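Local coordinates for signal recognition 54 kDa protein (Pyrococcus furiosus, PDB 3DM5), which belongs to the SRP54 family of the signal recognition particle, combining an N-terminal helical bundle, a central P-loop nucleotide-binding domain and a C-terminal helical domain, at residues A[100-105]-A[186-191]; A[214-219]-A[237-242]; A[226-231]-A[256-261]; A[326-331]-A[417-422]. All blocks are in the same frame, centred on the assembly; numbering follows the deposited sequence.

Contact 1: A[100-105]-A[186-191]; sequences PTILLM and IIVDTA
Strand residues T101, L103 and M105 exchange backbone hydrogen bonds with I186 and V188 in a regular parallel ladder. I186 N donates to T101 O, and I186 O in turn accepts from L103 N at 2.9 Å. One step on, V188 N reaches L103 O at 2.8 Å, and V188 O takes M105 N. The ladder outlasts its paired residues, because M105 O is gripped twice by T190: its amide N donates at 3.2 Å, nearly in line with the carbonyl, while OG1 donates from a position tilted from the carbonyl plane. With chi1 at 59°, T190 OG1 lies between its own N and carbonyl carbon, which turns the hydroxyl back to the neighbouring strand.

The apolar contacts divide between the two faces of the sheet. On one, I102 and I186 lie side by side and point the same way, and I102 CG2 meets V188 CG2 at 3.9 Å; just before the strand, P100 CB rests near I186 CD1. Helix 198-211 covers the layer of I102 and V188 through I211 and S208. On the other face, M105 CG approaches I187 CG2 at 3.6 Å; there V117 of helix 113-125 touches both M105 and I187.

D189 points to this second face, its side chain about 6 Å from bound GDP, with a long, weak ion pair to K113. Two parallel central strands between helices, one running into the sequence DTA beside a probable Walker A loop, are characteristic of the P-loop NTPase fold, D189 marking what is probably the G3 motif.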
loop_
_atom_site.group_PDB
_atom_site.type_symbol
_atom_site.label_atom_id
_atom_site.label_comp_id
_atom_site.label_asym_id
_atom_site.label_seq_id
_atom_site.Cartn_x
_atom_site.Cartn_y
_atom_site.Cartn_z
ATOM N N PRO A 100 -38.548 13.441 31.420
ATOM C CA PRO A 100 -37.565 13.829 30.405
ATOM C C PRO A 100 -36.180 13.361 30.840
ATOM O O PRO A 100 -35.627 13.893 31.814
ATOM C CB PRO A 100 -37.645 15.369 30.394
ATOM C CG PRO A 100 -38.898 15.702 30.997
ATOM C CD PRO A 100 -39.197 14.623 32.006
ATOM N N THR A 101 -35.658 12.318 30.195
ATOM C CA THR A 101 -34.280 11.925 30.459
ATOM C C THR A 101 -33.413 12.892 29.670
ATOM O O THR A 101 -33.540 12.992 28.433
ATOM C CB THR A 101 -33.987 10.483 30.067
ATOM O OG1 THR A 101 -34.825 9.604 30.820
ATOM C CG2 THR A 101 -32.523 10.138 30.358
ATOM N N ILE A 102 -32.572 13.638 30.389
ATOM C CA ILE A 102 -31.770 14.702 29.782
ATOM C C ILE A 102 -30.315 14.298 29.558
ATOM O O ILE A 102 -29.618 13.828 30.480
ATOM C CB ILE A 102 -31.845 16.000 30.584
ATOM C CG1 ILE A 102 -33.284 16.530 30.597
ATOM C CG2 ILE A 102 -30.910 17.031 30.007
ATOM C CD1 ILE A 102 -33.494 17.634 31.624
ATOM N N LEU A 103 -29.878 14.461 28.305
ATOM C CA LEU A 103 -28.521 14.089 27.906
ATOM C C LEU A 103 -27.793 15.350 27.507
ATOM O O LEU A 103 -28.249 16.100 26.625
ATOM C CB LEU A 103 -28.549 13.081 26.754
ATOM C CG LEU A 103 -29.410 11.832 26.989
ATOM C CD1 LEU A 103 -29.394 10.925 25.769
ATOM C CD2 LEU A 103 -28.972 11.092 28.243
ATOM N N LEU A 104 -26.673 15.603 28.169
ATOM C CA LEU A 104 -25.929 16.826 27.924
ATOM C C LEU A 104 -24.683 16.491 27.113
ATOM O O LEU A 104 -23.854 15.686 27.545
ATOM C CB LEU A 104 -25.583 17.524 29.253
ATOM C CG LEU A 104 -24.588 18.687 29.230
ATOM C CD1 LEU A 104 -25.211 19.897 28.559
ATOM C CD2 LEU A 104 -24.151 19.018 30.648
ATOM N N MET A 105 -24.566 17.091 25.926
ATOM C CA MET A 105 -23.474 16.763 24.998
ATOM C C MET A 105 -22.395 17.837 24.963
ATOM O O MET A 105 -22.682 19.007 24.746
ATOM C CB MET A 105 -24.016 16.552 23.593
ATOM C CG MET A 105 -25.315 15.780 23.583
ATOM S SD MET A 105 -25.058 14.048 23.939
ATOM C CE MET A 105 -24.311 13.532 22.384
ATOM N N ILE A 186 -34.583 14.579 26.037
ATOM C CA ILE A 186 -34.034 15.851 25.608
ATOM C C ILE A 186 -32.511 15.756 25.468
ATOM O O ILE A 186 -31.818 15.361 26.418
ATOM C CB ILE A 186 -34.356 16.981 26.590
ATOM C CG1 ILE A 186 -35.847 17.004 26.910
ATOM C CG2 ILE A 186 -33.925 18.314 26.010
ATOM C CD1 ILE A 186 -36.219 18.029 27.972
ATOM N N ILE A 187 -32.006 16.114 24.283
ATOM C CA ILE A 187 -30.574 16.143 24.031
ATOM C C ILE A 187 -30.117 17.578 23.904
ATOM O O ILE A 187 -30.641 18.323 23.086
ATOM C CB ILE A 187 -30.209 15.387 22.759
ATOM C CG1 ILE A 187 -30.513 13.909 22.956
ATOM C CG2 ILE A 187 -28.733 15.580 22.463
ATOM C CD1 ILE A 187 -31.057 13.242 21.765
ATOM N N VAL A 188 -29.149 17.951 24.735
ATOM C CA VAL A 188 -28.671 19.323 24.824
ATOM C C VAL A 188 -27.269 19.451 24.246
ATOM O O VAL A 188 -26.323 18.809 24.713
ATOM C CB VAL A 188 -28.638 19.832 26.283
ATOM C CG1 VAL A 188 -28.478 21.337 26.290
ATOM C CG2 VAL A 188 -29.898 19.394 27.036
ATOM N N ASP A 189 -27.168 20.289 23.224
ATOM C CA ASP A 189 -25.972 20.495 22.436
ATOM C C ASP A 189 -25.319 21.780 22.920
ATOM O O ASP A 189 -25.778 22.872 22.595
ATOM C CB ASP A 189 -26.367 20.632 20.948
ATOM C CG ASP A 189 -25.189 20.979 20.044
ATOM O OD1 ASP A 189 -24.092 20.432 20.261
ATOM O OD2 ASP A 189 -25.355 21.791 19.118
ATOM N N THR A 190 -24.259 21.648 23.705
ATOM C CA THR A 190 -23.605 22.798 24.298
ATOM C C THR A 190 -22.593 23.398 23.347
ATOM O O THR A 190 -22.359 22.872 22.265
ATOM C CB THR A 190 -22.903 22.424 25.585
ATOM O OG1 THR A 190 -21.927 21.411 25.320
ATOM C CG2 THR A 190 -23.906 21.887 26.564
ATOM N N ALA A 191 -22.007 24.516 23.755
ATOM C CA ALA A 191 -21.045 25.218 22.931
ATOM C C ALA A 191 -19.716 24.481 22.916
ATOM O O ALA A 191 -19.211 24.066 23.958
ATOM C CB ALA A 191 -20.854 26.622 23.460
#

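Contact 2: A[214-219]-A[237-242]; sequences HEVILV and EATPIG
A parallel beta-alpha-beta crossover closes where V216 meets I241 and G242: strand 215-221 leads into helix 228-237, and the loop after that helix returns the chain to lie beside the strand it left. V216 and G242 form a parallel bridge, their CA atoms 4.8 Å apart. V216 N donates to I241 O at 2.9 Å, with an almost straight N-H...O angle of 175°, although the donor is tilted from the carbonyl plane. Toward the same neighbour, V216 O receives a CA-H...O contact from G242 CA at 3.2 Å, and a backbone bond between V216 and S243 makes the next rung.

Side chains add a few apolar contacts around this bond. I241 has CG1 between its backbone N and carbonyl carbon (chi1 46°), and the extended branch beyond it brings CD1 to 3.8 Å from H214 O and 4.2 Å from V216 CG2. The aliphatic part of E215 comes in alongside, its CG 3.6 Å from I241 O. The carboxylate of E215 is employed elsewhere: OE2 accepts from the hydroxyl of S243 and forms a salt bridge with K270.

The returning loop is shaped by an ST turn, in which T239 OG1 accepts from I241 N at 3.0 Å. T239 OG1 also lies 4.2 Å from V216 CB. M204 of helix 198-211 touches both T239 and V216 and thus covers this side of the join, while strand 101-106 flanks strand 215-221 on its other edge and strand 242-247 carries the sheet onward from G242.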
loop_
_atom_site.group_PDB
_atom_site.type_symbol
_atom_site.label_atom_id
_atom_site.label_comp_id
_atom_site.label_asym_id
_atom_site.label_seq_id
_atom_site.Cartn_x
_atom_site.Cartn_y
_atom_site.Cartn_z
ATOM N N HIS A 214 -29.468 13.801 33.232
ATOM C CA HIS A 214 -29.262 12.406 33.590
ATOM C C HIS A 214 -27.843 11.936 33.262
ATOM O O HIS A 214 -27.301 11.075 33.940
ATOM C CB HIS A 214 -30.267 11.482 32.895
ATOM C CG HIS A 214 -29.924 10.034 33.042
ATOM N ND1 HIS A 214 -29.573 9.236 31.975
ATOM C CD2 HIS A 214 -29.832 9.246 34.143
ATOM C CE1 HIS A 214 -29.299 8.015 32.403
ATOM N NE2 HIS A 214 -29.451 7.998 33.717
ATOM N N GLU A 215 -27.249 12.504 32.218
ATOM C CA GLU A 215 -25.952 12.043 31.751
ATOM C C GLU A 215 -25.198 13.125 30.991
ATOM O O GLU A 215 -25.796 13.950 30.302
ATOM C CB GLU A 215 -26.118 10.796 30.880
ATOM C CG GLU A 215 -24.858 10.021 30.679
ATOM C CD GLU A 215 -25.112 8.550 30.376
ATOM O OE1 GLU A 215 -26.099 7.983 30.903
ATOM O OE2 GLU A 215 -24.316 7.956 29.620
ATOM N N VAL A 216 -23.879 13.123 31.123
ATOM C CA VAL A 216 -23.073 14.049 30.359
ATOM C C VAL A 216 -22.224 13.235 29.389
ATOM O O VAL A 216 -21.539 12.307 29.797
ATOM C CB VAL A 216 -22.221 14.931 31.267
ATOM C CG1 VAL A 216 -21.280 15.790 30.460
ATOM C CG2 VAL A 216 -23.126 15.798 32.107
ATOM N N ILE A 217 -22.316 13.556 28.100
ATOM C CA ILE A 217 -21.680 12.746 27.062
ATOM C C ILE A 217 -20.672 13.574 26.304
ATOM O O ILE A 217 -21.021 14.564 25.659
ATOM C CB ILE A 217 -22.685 12.197 26.050
ATOM C CG1 ILE A 217 -23.704 11.293 26.724
ATOM C CG2 ILE A 217 -21.975 11.403 24.996
ATOM C CD1 ILE A 217 -24.801 10.829 25.781
ATOM N N LEU A 218 -19.409 13.174 26.420
ATOM C CA LEU A 218 -18.309 13.817 25.716
ATOM C C LEU A 218 -18.110 13.116 24.370
ATOM O O LEU A 218 -18.036 11.885 24.293
ATOM C CB LEU A 218 -17.029 13.748 26.548
ATOM C CG LEU A 218 -15.802 14.258 25.779
ATOM C CD1 LEU A 218 -16.034 15.715 25.339
ATOM C CD2 LEU A 218 -14.509 14.086 26.575
ATOM N N VAL A 219 -18.061 13.913 23.314
ATOM C CA VAL A 219 -17.915 13.418 21.951
ATOM C C VAL A 219 -16.462 13.592 21.521
ATOM O O VAL A 219 -15.964 14.698 21.444
ATOM C CB VAL A 219 -18.867 14.173 21.014
ATOM C CG1 VAL A 219 -18.623 13.781 19.573
ATOM C CG2 VAL A 219 -20.306 13.889 21.415
ATOM N N GLU A 237 -13.142 13.017 35.220
ATOM C CA GLU A 237 -12.815 13.519 36.545
ATOM C C GLU A 237 -13.645 14.760 36.910
ATOM O O GLU A 237 -13.763 15.097 38.074
ATOM C CB GLU A 237 -11.323 13.831 36.634
ATOM C CG GLU A 237 -10.422 12.577 36.868
ATOM C CD GLU A 237 -8.922 12.859 36.617
ATOM O OE1 GLU A 237 -8.576 13.939 36.064
ATOM O OE2 GLU A 237 -8.089 11.991 36.967
ATOM N N ALA A 238 -14.222 15.422 35.916
ATOM C CA ALA A 238 -15.058 16.605 36.130
ATOM C C ALA A 238 -16.547 16.295 36.218
ATOM O O ALA A 238 -17.365 17.200 36.242
ATOM C CB ALA A 238 -14.807 17.651 35.019
ATOM N N THR A 239 -16.895 15.018 36.251
ATOM C CA THR A 239 -18.291 14.624 36.266
ATOM C C THR A 239 -18.465 13.186 36.706
ATOM O O THR A 239 -17.812 12.283 36.204
ATOM C CB THR A 239 -18.964 14.797 34.902
ATOM O OG1 THR A 239 -20.260 14.195 34.951
ATOM C CG2 THR A 239 -18.149 14.123 33.807
ATOM N N PRO A 240 -19.338 12.977 37.678
ATOM C CA PRO A 240 -19.607 11.632 38.182
ATOM C C PRO A 240 -20.580 10.911 37.265
ATOM O O PRO A 240 -20.816 9.718 37.462
ATOM C CB PRO A 240 -20.269 11.906 39.532
ATOM C CG PRO A 240 -20.991 13.243 39.282
ATOM C CD PRO A 240 -19.949 14.016 38.527
ATOM N N ILE A 241 -21.138 11.612 36.280
ATOM C CA ILE A 241 -22.098 10.978 35.371
ATOM C C ILE A 241 -21.702 11.067 33.884
ATOM O O ILE A 241 -22.550 11.378 33.015
ATOM C CB ILE A 241 -23.541 11.550 35.554
ATOM C CG1 ILE A 241 -23.525 13.076 35.623
ATOM C CG2 ILE A 241 -24.196 10.999 36.794
ATOM C CD1 ILE A 241 -24.885 13.686 35.299
ATOM N N GLY A 242 -20.432 10.794 33.590
ATOM C CA GLY A 242 -19.928 10.979 32.243
ATOM C C GLY A 242 -19.866 9.703 31.426
ATOM O O GLY A 242 -19.588 8.629 31.951
#

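Contact 3: A[226-231]-A[256-261]; sequences QQAYNQ and GGALSA. With SO4 (sulfate ion), chain N.
In the helix that packs A258 and A261 against A228 and Y229, the carbonyl oxygen of G256 is held by two donors of one residue: S260 N at 3.0 Å and S260 OG at 2.9 Å. The hydroxyl folds back onto its own helix and approaches tilted from the carbonyl plane, so the amide and the hydroxyl of S260 both serve the same carbonyl.

Across the interface no hydrogen bond forms, and small residues let the backbones come close. Q226 and G257 have CA atoms 4.6 Å apart, with a CA-H...O contact from Q226 CA to G257 O. A261 CB fits between Q226 and Y229, 3.8 Å from Q226 O and 4.1 Å from Y229 CB. A228 CB touches A258 CB at 4.3 Å. The ring of Y229, placed by a CG anti to the backbone N (chi1 180°), presents its edge to A261, CD1 lying 3.3 Å from A261 O near the ring plane.

On the far side of the 226-231 segment, N230 ND2 gives a weak hydrogen bond to a sulfate ion, probably from the crystallisation liquor, which R33 of the second subunit also binds. The contact thus joins the start of helix 228-237 to helix 255-263. I220 of strand 215-221 lies against A228, and the N-terminal helical bundle reaches in through D43, which accepts from Q226 N, and A42, bonded to G257.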
loop_
_atom_site.group_PDB
_atom_site.type_symbol
_atom_site.label_atom_id
_atom_site.label_comp_id
_atom_site.label_asym_id
_atom_site.label_seq_id
_atom_site.Cartn_x
_atom_site.Cartn_y
_atom_site.Cartn_z
ATOM N N GLN A 226 -4.507 7.818 20.199
ATOM C CA GLN A 226 -4.276 7.610 21.623
ATOM C C GLN A 226 -4.332 8.896 22.425
ATOM O O GLN A 226 -4.295 8.842 23.643
ATOM C CB GLN A 226 -2.933 6.930 21.855
ATOM C CG GLN A 226 -1.746 7.827 21.616
ATOM C CD GLN A 226 -0.448 7.147 21.956
ATOM O OE1 GLN A 226 0.292 6.704 21.067
ATOM N NE2 GLN A 226 -0.173 7.020 23.249
ATOM N N GLN A 227 -4.408 10.043 21.745
ATOM C CA GLN A 227 -4.548 11.337 22.418
ATOM C C GLN A 227 -5.903 11.496 23.094
ATOM O O GLN A 227 -6.111 12.459 23.832
ATOM C CB GLN A 227 -4.363 12.509 21.451
ATOM C CG GLN A 227 -3.130 12.454 20.579
ATOM C CD GLN A 227 -3.051 13.640 19.630
ATOM O OE1 GLN A 227 -2.671 14.734 20.038
ATOM N NE2 GLN A 227 -3.423 13.430 18.360
ATOM N N ALA A 228 -6.817 10.561 22.833
ATOM C CA ALA A 228 -8.130 10.592 23.462
ATOM C C ALA A 228 -8.038 10.315 24.951
ATOM O O ALA A 228 -8.932 10.686 25.709
ATOM C CB ALA A 228 -9.083 9.602 22.818
ATOM N N TYR A 229 -6.974 9.640 25.364
ATOM C CA TYR A 229 -6.819 9.266 26.757
ATOM C C TYR A 229 -6.988 10.456 27.707
ATOM O O TYR A 229 -7.865 10.457 28.568
ATOM C CB TYR A 229 -5.460 8.622 26.996
ATOM C CG TYR A 229 -5.270 8.230 28.432
ATOM C CD1 TYR A 229 -5.751 7.010 28.904
ATOM C CD2 TYR A 229 -4.644 9.080 29.330
ATOM C CE1 TYR A 229 -5.596 6.635 30.236
ATOM C CE2 TYR A 229 -4.476 8.711 30.677
ATOM C CZ TYR A 229 -4.959 7.484 31.116
ATOM O OH TYR A 229 -4.819 7.094 32.427
ATOM N N ASN A 230 -6.138 11.461 27.543
ATOM C CA ASN A 230 -6.137 12.619 28.429
ATOM C C ASN A 230 -7.415 13.440 28.378
ATOM O O ASN A 230 -7.835 13.975 29.400
ATOM C CB ASN A 230 -4.895 13.489 28.202
ATOM C CG ASN A 230 -3.669 12.923 28.898
ATOM O OD1 ASN A 230 -3.757 12.423 30.019
ATOM N ND2 ASN A 230 -2.524 12.992 28.234
ATOM N N GLN A 231 -8.033 13.516 27.201
ATOM C CA GLN A 231 -9.315 14.192 27.050
ATOM C C GLN A 231 -10.401 13.443 27.797
ATOM O O GLN A 231 -11.183 14.061 28.502
ATOM C CB GLN A 231 -9.713 14.331 25.575
ATOM C CG GLN A 231 -8.675 15.029 24.731
ATOM C CD GLN A 231 -9.170 15.313 23.344
ATOM O OE1 GLN A 231 -10.255 14.870 22.954
ATOM N NE2 GLN A 231 -8.381 16.055 22.579
ATOM N N GLY A 256 -8.696 2.695 16.551
ATOM C CA GLY A 256 -8.343 1.666 17.505
ATOM C C GLY A 256 -7.642 2.270 18.702
ATOM O O GLY A 256 -7.959 1.957 19.852
ATOM N N GLY A 257 -6.682 3.148 18.421
ATOM C CA GLY A 257 -5.963 3.858 19.457
ATOM C C GLY A 257 -6.860 4.713 20.341
ATOM O O GLY A 257 -6.578 4.862 21.525
ATOM N N ALA A 258 -7.925 5.280 19.769
ATOM C CA ALA A 258 -8.887 6.081 20.532
ATOM C C ALA A 258 -9.743 5.223 21.472
ATOM O O ALA A 258 -9.880 5.547 22.648
ATOM C CB ALA A 258 -9.790 6.904 19.580
ATOM N N LEU A 259 -10.321 4.136 20.950
ATOM C CA LEU A 259 -11.159 3.255 21.761
ATOM C C LEU A 259 -10.361 2.677 22.908
ATOM O O LEU A 259 -10.801 2.729 24.049
ATOM C CB LEU A 259 -11.773 2.119 20.945
ATOM C CG LEU A 259 -12.692 2.482 19.772
ATOM C CD1 LEU A 259 -13.101 1.212 19.060
ATOM C CD2 LEU A 259 -13.910 3.278 20.231
ATOM N N SER A 260 -9.188 2.127 22.601
ATOM C CA SER A 260 -8.358 1.517 23.625
ATOM C C SER A 260 -7.941 2.569 24.657
ATOM O O SER A 260 -7.840 2.300 25.861
ATOM C CB SER A 260 -7.142 0.849 22.987
ATOM O OG SER A 260 -6.389 1.794 22.250
ATOM N N ALA A 261 -7.728 3.782 24.172
ATOM C CA ALA A 261 -7.313 4.892 25.026
ATOM C C ALA A 261 -8.411 5.307 26.021
ATOM O O ALA A 261 -8.164 5.438 27.214
ATOM C CB ALA A 261 -6.894 6.069 24.174
HETATM S S SO4 N . -1.255 13.283 24.774
HETATM O O1 SO4 N . -2.222 12.192 24.929
HETATM O O2 SO4 N . -1.870 14.530 25.231
HETATM O O3 SO4 N . -0.053 12.957 25.543
HETATM O O4 SO4 N . -0.881 13.477 23.375
#

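Contact 4: A[326-331]-A[417-422]; sequences GKFTLK and DQYRQM
The rings of F328 and Y419 meet rim to rim, nearly parallel at 10° between planes but with neither over the face of the other, their centroids 5.5 Å apart. One face of the Y419 ring carries L330 CG, 4.4 Å from CD2. At the edge of that ring, in its plane, lies F328 O, which accepts a hydrogen bond from Y419 OH at 2.7 Å. The ring of F328 is further surrounded by F323, in an edge-to-face pair, and by F426.

Both aromatic side chains have CG anti to the backbone N (chi1 166° for F328, 163° for Y419), and they slide past each other in opposite directions; this carries the tyrosine hydroxyl beyond the phenylalanine ring to its backbone carbonyl. About one turn along the helix, M422 crosses F328 obliquely. Its chain bends at the last torsion and lays the methyl CE 3.7 Å from F328 CZ.

The segment leading into helix 330-341 is thereby fixed against helix 409-427. T329 is the N-cap of the former, OG1 accepting weakly from K331 N at 3.0 Å, and M333 of the same helix touches F328, Y419 and M422. K331 NZ makes salt bridges with E384 and with D285 of the third subunit. This aromatic and methionine junction lies in the signal peptide binding domain, the helical, methionine-rich M domain of SRP54 proteins.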
loop_
_atom_site.group_PDB
_atom_site.type_symbol
_atom_site.label_atom_id
_atom_site.label_comp_id
_atom_site.label_asym_id
_atom_site.label_seq_id
_atom_site.Cartn_x
_atom_site.Cartn_y
_atom_site.Cartn_z
ATOM N N GLY A 326 -15.562 -37.745 -24.234
ATOM C CA GLY A 326 -14.369 -38.529 -23.953
ATOM C C GLY A 326 -13.086 -37.731 -23.775
ATOM O O GLY A 326 -12.016 -38.311 -23.599
ATOM N N LYS A 327 -13.190 -36.405 -23.825
ATOM C CA LYS A 327 -12.051 -35.530 -23.572
ATOM C C LYS A 327 -11.838 -35.373 -22.062
ATOM O O LYS A 327 -12.008 -34.293 -21.499
ATOM C CB LYS A 327 -12.271 -34.171 -24.238
ATOM N N PHE A 328 -11.471 -36.471 -21.419
ATOM C CA PHE A 328 -11.275 -36.530 -19.980
ATOM C C PHE A 328 -9.853 -37.036 -19.770
ATOM O O PHE A 328 -9.417 -37.970 -20.447
ATOM C CB PHE A 328 -12.332 -37.461 -19.373
ATOM C CG PHE A 328 -12.072 -37.880 -17.948
ATOM C CD1 PHE A 328 -12.562 -37.130 -16.893
ATOM C CD2 PHE A 328 -11.401 -39.059 -17.664
ATOM C CE1 PHE A 328 -12.354 -37.519 -15.571
ATOM C CE2 PHE A 328 -11.189 -39.455 -16.350
ATOM C CZ PHE A 328 -11.671 -38.679 -15.297
ATOM N N THR A 329 -9.113 -36.395 -18.869
ATOM C CA THR A 329 -7.689 -36.677 -18.730
ATOM C C THR A 329 -7.316 -37.072 -17.321
ATOM O O THR A 329 -8.129 -36.994 -16.391
ATOM C CB THR A 329 -6.817 -35.459 -19.094
ATOM O OG1 THR A 329 -6.856 -34.508 -18.021
ATOM C CG2 THR A 329 -7.295 -34.797 -20.390
ATOM N N LEU A 330 -6.061 -37.486 -17.178
ATOM C CA LEU A 330 -5.505 -37.853 -15.885
ATOM C C LEU A 330 -5.471 -36.656 -14.958
ATOM O O LEU A 330 -5.466 -36.805 -13.740
ATOM C CB LEU A 330 -4.100 -38.423 -16.062
ATOM C CG LEU A 330 -4.060 -39.939 -16.236
ATOM C CD1 LEU A 330 -3.046 -40.327 -17.289
ATOM C CD2 LEU A 330 -3.740 -40.583 -14.905
ATOM N N LYS A 331 -5.447 -35.467 -15.549
ATOM C CA LYS A 331 -5.482 -34.237 -14.777
ATOM C C LYS A 331 -6.890 -34.043 -14.221
ATOM O O LYS A 331 -7.068 -33.752 -13.040
ATOM C CB LYS A 331 -5.092 -33.050 -15.655
ATOM C CG LYS A 331 -4.153 -32.061 -14.985
ATOM C CD LYS A 331 -2.712 -32.232 -15.450
ATOM C CE LYS A 331 -2.386 -31.292 -16.605
ATOM N NZ LYS A 331 -1.972 -29.941 -16.134
ATOM N N ASP A 417 -6.388 -48.144 -14.703
ATOM C CA ASP A 417 -7.664 -48.832 -14.811
ATOM C C ASP A 417 -8.745 -47.927 -14.264
ATOM O O ASP A 417 -9.759 -47.691 -14.922
ATOM C CB ASP A 417 -7.630 -50.170 -14.075
ATOM C CG ASP A 417 -6.894 -51.243 -14.858
ATOM O OD1 ASP A 417 -6.788 -51.117 -16.099
ATOM O OD2 ASP A 417 -6.417 -52.216 -14.236
ATOM N N GLN A 418 -8.507 -47.399 -13.069
ATOM C CA GLN A 418 -9.415 -46.431 -12.466
ATOM C C GLN A 418 -9.756 -45.319 -13.445
ATOM O O GLN A 418 -10.919 -44.933 -13.583
ATOM C CB GLN A 418 -8.796 -45.821 -11.212
ATOM C CG GLN A 418 -9.781 -45.009 -10.416
ATOM C CD GLN A 418 -10.950 -45.848 -9.967
ATOM O OE1 GLN A 418 -10.779 -46.806 -9.212
ATOM N NE2 GLN A 418 -12.144 -45.503 -10.432
ATOM N N TYR A 419 -8.733 -44.802 -14.117
ATOM C CA TYR A 419 -8.929 -43.737 -15.088
ATOM C C TYR A 419 -9.852 -44.208 -16.209
ATOM O O TYR A 419 -10.912 -43.623 -16.437
ATOM C CB TYR A 419 -7.585 -43.238 -15.639
ATOM C CG TYR A 419 -7.717 -42.439 -16.918
ATOM C CD1 TYR A 419 -7.336 -42.985 -18.130
ATOM C CD2 TYR A 419 -8.242 -41.147 -16.916
ATOM C CE1 TYR A 419 -7.461 -42.279 -19.301
ATOM C CE2 TYR A 419 -8.374 -40.431 -18.092
ATOM C CZ TYR A 419 -7.979 -41.006 -19.281
ATOM O OH TYR A 419 -8.090 -40.319 -20.468
ATOM N N ARG A 420 -9.447 -45.277 -16.889
ATOM C CA ARG A 420 -10.219 -45.847 -17.987
ATOM C C ARG A 420 -11.666 -46.122 -17.568
ATOM O O ARG A 420 -12.599 -45.958 -18.366
ATOM C CB ARG A 420 -9.545 -47.124 -18.506
ATOM N N GLN A 421 -11.844 -46.530 -16.314
ATOM C CA GLN A 421 -13.175 -46.770 -15.770
ATOM C C GLN A 421 -13.986 -45.479 -15.786
ATOM O O GLN A 421 -15.039 -45.401 -16.425
ATOM C CB GLN A 421 -13.088 -47.325 -14.344
ATOM C CG GLN A 421 -14.451 -47.572 -13.686
ATOM C CD GLN A 421 -14.354 -48.035 -12.231
ATOM O OE1 GLN A 421 -13.454 -47.630 -11.491
ATOM N NE2 GLN A 421 -15.300 -48.878 -11.816
ATOM N N MET A 422 -13.483 -44.465 -15.083
ATOM C CA MET A 422 -14.158 -43.173 -15.000
ATOM C C MET A 422 -14.357 -42.560 -16.375
ATOM O O MET A 422 -15.364 -41.909 -16.632
ATOM C CB MET A 422 -13.380 -42.208 -14.116
ATOM C CG MET A 422 -13.425 -42.533 -12.643
ATOM S SD MET A 422 -12.532 -41.286 -11.691
ATOM C CE MET A 422 -13.359 -39.793 -12.244
#

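Contacts 1 and 2 build the same sheet: strands 101-106 and 215-221 are neighbours in it, and L104 bonds with E215 and I217 to join them. Contact 1 is buried in the middle of the sheet with a full backbone ladder; contact 2, partly buried, has a single hydrogen bond across its segments where the next strand begins. Contact 3, about 17 Å from contact 2 between centres, shares its crossover, since helix 228-237 follows strand 215-221, but there small side chains replace backbone pairing. Contact 4 is buried too, yet its centre lies about 63 to 75 Å from those of the others in a different, wholly helical domain, where aromatic rings and a methionine do the packing.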